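Local atomic coordinates of flavin reductase domain protein, FMN-binding (Shewanella baltica, PDB entry 3HMZ), a protein that binds flavin mononucleotide and probably acts as an NAD(P)-dependent oxidoreductase. Residues N12-V17 with G156-T161; I82-V87 with C129-A134. One frame throughout, in Å; residues are numbered along the deposited sequence.

Contact 1 (N12-V17 with G156-T161); sequences NNIAAV and GAWADT
N13 grips T161 with two hydrogen bonds, one from the backbone and one from the side chain. T161 N gives its hydrogen to N13 O at 2.8 Å in a nearly straight bond. T161 OG1 donates to N13 OD1 at 2.9 Å, in the plane of the amide and on a lone pair. N13 CG stands anti to its backbone N (chi1 -178°), which swings the amide across to the threonine hydroxyl. Three more backbone bonds follow. A15 and A159 exchange two of them, the mark of an antiparallel hydrogen-bonded pair. V17 N donates to A157 O at 2.9 Å.

At the N12 end, a water accepts from N13 N and donates to D160 OD1. N12 and D160 lie close, with N12 CG 3.2 Å from D160 OD2 and the amide and carboxylate planes 29° apart. They do not bond each other directly. Both bind K178: N12 OD1 takes a hydrogen bond from its NZ, and D160 OD2 forms a salt bridge with it.

Packing is lighter. On the side of A15 and A159, A15 CB lies 3.4 Å from T161 CG2, tighter than usual for two carbons. Further along, V17 CG2 rests on A159 CB at 3.8 Å. At the indole of W158, A16 CB lies 4.1 Å from W158 CD1.

The short strand 14-16 thus pairs antiparallel with the end of strand 149-160, their axes 147° apart. Strand 131-138 also bonds the backbone of strand 149-160, through W132 and A134. F125 meets the W158 ring at a steep angle, M118 touches W158, and F164 of strand 164-165 packs on V17 and A159.

Contact 2 (I82-V87 with C129-A134); sequences IQVPTV and CSAWLA
V84 and S130 meet where two strands of the antiparallel sheet of a flavin reductase-like domain come together, consistent with the FMN-binding split beta-barrel fold. Strands 79-84 and 131-138 run almost exactly antiparallel here, at 171°. The tight part is the strand region. I82 and L133 form a hydrogen-bonded pair, with L133 N to I82 O at 2.7 Å. V84 N binds A131 O. Just before the strand, S130 N donates to V84 O.

Next to I82 and L133, Q83 and W132 form a non-hydrogen-bonded pair. The amide of Q83 stands nearly upright to the indole, at 86°, and its OE1 comes to the ring edge in plane, 3.4 Å from W132 CD1. Q83 CG sits between the backbone N and the carbonyl carbon (chi1 52°), beside C129 SG, and the bend at chi2 carries the amide to that edge. V126 N donates to Q83 OE1, and V126 O accepts from W132 NE1. Q83 NE2 bonds S35 OG and L33 O. With an alanine here, V126 N, S35 OG and L33 O would probably lose their amide partner, and a gap would open beside C129 SG and the indole edge.

Beyond P85 the contact is looser. T86 touches S130 only lightly, through CG2. One bound water bridges the segments, donating to P85 O and accepting from S130 OG at 2.8 Å.

Overall arrangement
Contacts 1 and 2 lie in the same antiparallel sheet, with centres about 10 Å apart. The strands follow in the order 14-16, 149-160, 131-138, 79-84. The two middle strands are direct neighbours, and the contacts touch there: D160 N to S130 O and G156 O to A134 N are probable hydrogen bonds. Both segments of contact 2 come between the two segments of contact 1 in sequence. All touching residues of contact 2 are buried, near the centre of the chain, and the side chain of P85 is about 8 Å from the bound FMN. Contact 1 is only partly buried, away from the FMN site, and ties the N-terminal segment to the sheet.

Contact 1 (N12-V17 with G156-T161)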
loop_
_atom_site.group_PDB
_atom_site.type_symbol
_atom_site.label_atom_id
_atom_site.label_comp_id
_atom_site.label_asym_id
_atom_site.label_seq_id
_atom_site.Cartn_x
_atom_site.Cartn_y
_atom_site.Cartn_z
ATOM N N ASN A 12 -12.998 11.266 -20.289
ATOM C CA ASN A 12 -13.407 10.652 -19.039
ATOM C C ASN A 12 -14.220 11.675 -18.251
ATOM O O ASN A 12 -13.928 12.883 -18.281
ATOM C CB ASN A 12 -12.190 10.148 -18.230
ATOM C CG ASN A 12 -11.451 8.994 -18.919
ATOM O OD1 ASN A 12 -12.061 8.202 -19.651
ATOM N ND2 ASN A 12 -10.135 8.888 -18.682
ATOM N N ASN A 13 -15.282 11.194 -17.619
ATOM C CA ASN A 13 -16.124 12.029 -16.779
ATOM C C ASN A 13 -15.522 12.045 -15.365
ATOM O O ASN A 13 -15.487 11.007 -14.716
ATOM C CB ASN A 13 -17.507 11.412 -16.722
ATOM C CG ASN A 13 -18.464 12.219 -15.917
ATOM O OD1 ASN A 13 -18.964 11.760 -14.878
ATOM N ND2 ASN A 13 -18.709 13.464 -16.362
ATOM N N ILE A 14 -15.076 13.202 -14.917
ATOM C CA ILE A 14 -14.469 13.399 -13.583
ATOM C C ILE A 14 -15.520 13.932 -12.623
ATOM O O ILE A 14 -16.251 14.887 -12.958
ATOM C CB ILE A 14 -13.316 14.432 -13.612
ATOM C CG1 ILE A 14 -12.173 13.942 -14.505
ATOM C CG2 ILE A 14 -12.778 14.718 -12.184
ATOM C CD1 ILE A 14 -11.003 14.911 -14.645
ATOM N N ALA A 15 -15.596 13.338 -11.435
ATOM C CA ALA A 15 -16.470 13.799 -10.373
ATOM C C ALA A 15 -15.640 13.929 -9.112
ATOM O O ALA A 15 -14.640 13.213 -8.930
ATOM C CB ALA A 15 -17.621 12.802 -10.139
ATOM N N ALA A 16 -16.063 14.822 -8.225
ATOM C CA ALA A 16 -15.512 14.869 -6.884
ATOM C C ALA A 16 -15.871 13.554 -6.147
ATOM O O ALA A 16 -16.911 12.941 -6.381
ATOM C CB ALA A 16 -16.084 16.046 -6.054
ATOM N N VAL A 17 -14.965 13.175 -5.276
ATOM C CA VAL A 17 -15.123 12.042 -4.368
ATOM C C VAL A 17 -15.299 12.687 -2.999
ATOM O O VAL A 17 -14.420 13.415 -2.537
ATOM C CB VAL A 17 -13.907 11.105 -4.366
ATOM C CG1 VAL A 17 -13.976 10.039 -3.242
ATOM C CG2 VAL A 17 -13.752 10.440 -5.756
ATOM N N GLY A 156 -8.638 17.490 -1.258
ATOM C CA GLY A 156 -9.561 17.357 -2.345
ATOM C C GLY A 156 -9.323 16.021 -3.018
ATOM O O GLY A 156 -8.182 15.527 -2.999
ATOM N N ALA A 157 -10.391 15.428 -3.566
ATOM C CA ALA A 157 -10.294 14.135 -4.231
ATOM C C ALA A 157 -11.287 14.069 -5.363
ATOM O O ALA A 157 -12.409 14.606 -5.249
ATOM C CB ALA A 157 -10.505 13.015 -3.223
ATOM N N TRP A 158 -10.883 13.425 -6.467
ATOM C CA TRP A 158 -11.703 13.309 -7.676
ATOM C C TRP A 158 -11.386 11.986 -8.344
ATOM O O TRP A 158 -10.319 11.424 -8.137
ATOM C CB TRP A 158 -11.401 14.457 -8.678
ATOM C CG TRP A 158 -11.462 15.821 -8.078
ATOM C CD1 TRP A 158 -12.541 16.661 -8.069
ATOM C CD2 TRP A 158 -10.439 16.484 -7.328
ATOM N NE1 TRP A 158 -12.244 17.827 -7.427
ATOM C CE2 TRP A 158 -10.954 17.761 -6.963
ATOM C CE3 TRP A 158 -9.131 16.163 -6.973
ATOM C CZ2 TRP A 158 -10.194 18.691 -6.235
ATOM C CZ3 TRP A 158 -8.368 17.104 -6.270
ATOM C CH2 TRP A 158 -8.915 18.353 -5.899
ATOM N N ALA A 159 -12.300 11.495 -9.158
ATOM C CA ALA A 159 -12.074 10.282 -9.903
ATOM C C ALA A 159 -12.906 10.186 -11.155
ATOM O O ALA A 159 -13.976 10.801 -11.265
ATOM C CB ALA A 159 -12.321 9.031 -8.978
ATOM N N ASP A 160 -12.409 9.364 -12.074
ATOM C CA ASP A 160 -13.117 9.002 -13.308
ATOM C C ASP A 160 -14.295 8.123 -12.910
ATOM O O ASP A 160 -14.095 6.996 -12.436
ATOM C CB ASP A 160 -12.115 8.279 -14.216
ATOM C CG ASP A 160 -12.697 7.724 -15.451
ATOM O OD1 ASP A 160 -13.924 7.686 -15.634
ATOM O OD2 ASP A 160 -11.844 7.290 -16.264
ATOM N N THR A 161 -15.507 8.602 -13.189
ATOM C CA THR A 161 -16.698 7.894 -12.767
ATOM C C THR A 161 -16.919 6.555 -13.441
ATOM O O THR A 161 -17.729 5.779 -12.960
ATOM C CB THR A 161 -17.958 8.739 -12.949
ATOM O OG1 THR A 161 -18.116 9.095 -14.327
ATOM C CG2 THR A 161 -17.902 10.023 -12.057
HETATM O O HOH W 1 -15.573 8.322 -17.699
HETATM O O HOH W 2 -13.432 15.925 -2.142
#

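Contact 2 (I82-V87 with C129-A134)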
loop_
_atom_site.group_PDB
_atom_site.type_symbol
_atom_site.label_atom_id
_atom_site.label_comp_id
_atom_site.label_asym_id
_atom_site.label_seq_id
_atom_site.Cartn_x
_atom_site.Cartn_y
_atom_site.Cartn_z
ATOM N N ILE A 82 -1.365 13.170 -5.469
ATOM C CA ILE A 82 -1.221 11.698 -5.571
ATOM C C ILE A 82 -2.325 11.264 -6.519
ATOM O O ILE A 82 -3.489 11.623 -6.356
ATOM C CB ILE A 82 -1.394 11.001 -4.219
ATOM C CG1 ILE A 82 -0.247 11.395 -3.269
ATOM C CG2 ILE A 82 -1.483 9.474 -4.364
ATOM C CD1 ILE A 82 1.142 10.980 -3.754
ATOM N N GLN A 83 -1.954 10.518 -7.545
ATOM C CA GLN A 83 -2.924 10.056 -8.522
ATOM C C GLN A 83 -2.659 8.612 -8.898
ATOM O O GLN A 83 -1.538 8.138 -8.839
ATOM C CB GLN A 83 -2.973 10.979 -9.756
ATOM C CG GLN A 83 -1.626 11.275 -10.420
ATOM C CD GLN A 83 -1.216 12.699 -10.282
ATOM O OE1 GLN A 83 -1.859 13.562 -10.907
ATOM N NE2 GLN A 83 -0.151 12.962 -9.514
ATOM N N VAL A 84 -3.734 7.924 -9.257
ATOM C CA VAL A 84 -3.727 6.495 -9.523
ATOM C C VAL A 84 -3.650 6.244 -11.016
ATOM O O VAL A 84 -4.641 6.470 -11.723
ATOM C CB VAL A 84 -4.990 5.834 -8.910
ATOM C CG1 VAL A 84 -4.956 4.343 -9.133
ATOM C CG2 VAL A 84 -5.099 6.118 -7.370
ATOM N N PRO A 85 -2.506 5.765 -11.512
ATOM C CA PRO A 85 -2.392 5.484 -12.932
ATOM C C PRO A 85 -3.143 4.190 -13.304
ATOM O O PRO A 85 -3.538 3.395 -12.438
ATOM C CB PRO A 85 -0.879 5.363 -13.145
ATOM C CG PRO A 85 -0.403 4.824 -11.873
ATOM C CD PRO A 85 -1.225 5.560 -10.841
ATOM N N THR A 86 -3.323 4.039 -14.603
ATOM C CA THR A 86 -4.011 2.907 -15.189
ATOM C C THR A 86 -3.028 1.997 -15.915
ATOM O O THR A 86 -1.904 2.389 -16.217
ATOM C CB THR A 86 -5.024 3.378 -16.218
ATOM O OG1 THR A 86 -4.301 3.958 -17.303
ATOM C CG2 THR A 86 -6.048 4.324 -15.608
ATOM N N VAL A 87 -3.502 0.800 -16.244
ATOM C CA VAL A 87 -2.739 -0.147 -17.086
ATOM C C VAL A 87 -2.339 0.512 -18.414
ATOM O O VAL A 87 -1.241 0.288 -18.899
ATOM C CB VAL A 87 -3.516 -1.450 -17.296
ATOM C CG1 VAL A 87 -2.950 -2.247 -18.497
ATOM C CG2 VAL A 87 -3.500 -2.262 -16.016
ATOM N N CYS A 129 -5.313 9.365 -15.561
ATOM C CA CYS A 129 -5.360 8.564 -14.338
ATOM C C CYS A 129 -6.827 8.309 -13.981
ATOM O O CYS A 129 -7.746 8.915 -14.563
ATOM C CB CYS A 129 -4.680 9.308 -13.202
ATOM S SG CYS A 129 -2.907 9.547 -13.513
ATOM N N SER A 130 -7.035 7.379 -13.060
ATOM C CA SER A 130 -8.380 7.070 -12.592
ATOM C C SER A 130 -8.842 7.945 -11.426
ATOM O O SER A 130 -10.037 8.066 -11.209
ATOM C CB SER A 130 -8.509 5.600 -12.232
ATOM O OG SER A 130 -7.594 5.270 -11.228
ATOM N N ALA A 131 -7.898 8.473 -10.650
ATOM C CA ALA A 131 -8.235 9.216 -9.445
ATOM C C ALA A 131 -7.089 10.115 -9.064
ATOM O O ALA A 131 -5.925 9.814 -9.389
ATOM C CB ALA A 131 -8.529 8.209 -8.285
ATOM N N TRP A 132 -7.427 11.223 -8.386
ATOM C CA TRP A 132 -6.478 12.236 -7.968
ATOM C C TRP A 132 -6.826 12.721 -6.565
ATOM O O TRP A 132 -8.006 12.907 -6.254
ATOM C CB TRP A 132 -6.519 13.443 -8.893
ATOM C CG TRP A 132 -6.351 13.154 -10.361
ATOM C CD1 TRP A 132 -5.205 13.278 -11.086
ATOM C CD2 TRP A 132 -7.368 12.737 -11.279
ATOM N NE1 TRP A 132 -5.429 12.924 -12.396
ATOM C CE2 TRP A 132 -6.750 12.578 -12.537
ATOM C CE3 TRP A 132 -8.718 12.434 -11.151
ATOM C CZ2 TRP A 132 -7.453 12.181 -13.647
ATOM C CZ3 TRP A 132 -9.415 12.047 -12.240
ATOM C CH2 TRP A 132 -8.781 11.917 -13.482
ATOM N N LEU A 133 -5.792 12.936 -5.751
ATOM C CA LEU A 133 -5.910 13.433 -4.404
ATOM C C LEU A 133 -4.962 14.634 -4.247
ATOM O O LEU A 133 -3.736 14.478 -4.389
ATOM C CB LEU A 133 -5.560 12.340 -3.396
ATOM C CG LEU A 133 -6.386 11.033 -3.432
ATOM C CD1 LEU A 133 -5.871 9.994 -4.437
ATOM C CD2 LEU A 133 -6.438 10.391 -2.019
ATOM N N ALA A 134 -5.523 15.817 -3.976
ATOM C CA ALA A 134 -4.734 17.036 -3.700
ATOM C C ALA A 134 -4.294 16.977 -2.229
ATOM O O ALA A 134 -5.121 16.757 -1.349
ATOM C CB ALA A 134 -5.542 18.244 -3.968
HETATM O O HOH W 3 -6.421 2.908 -12.152
#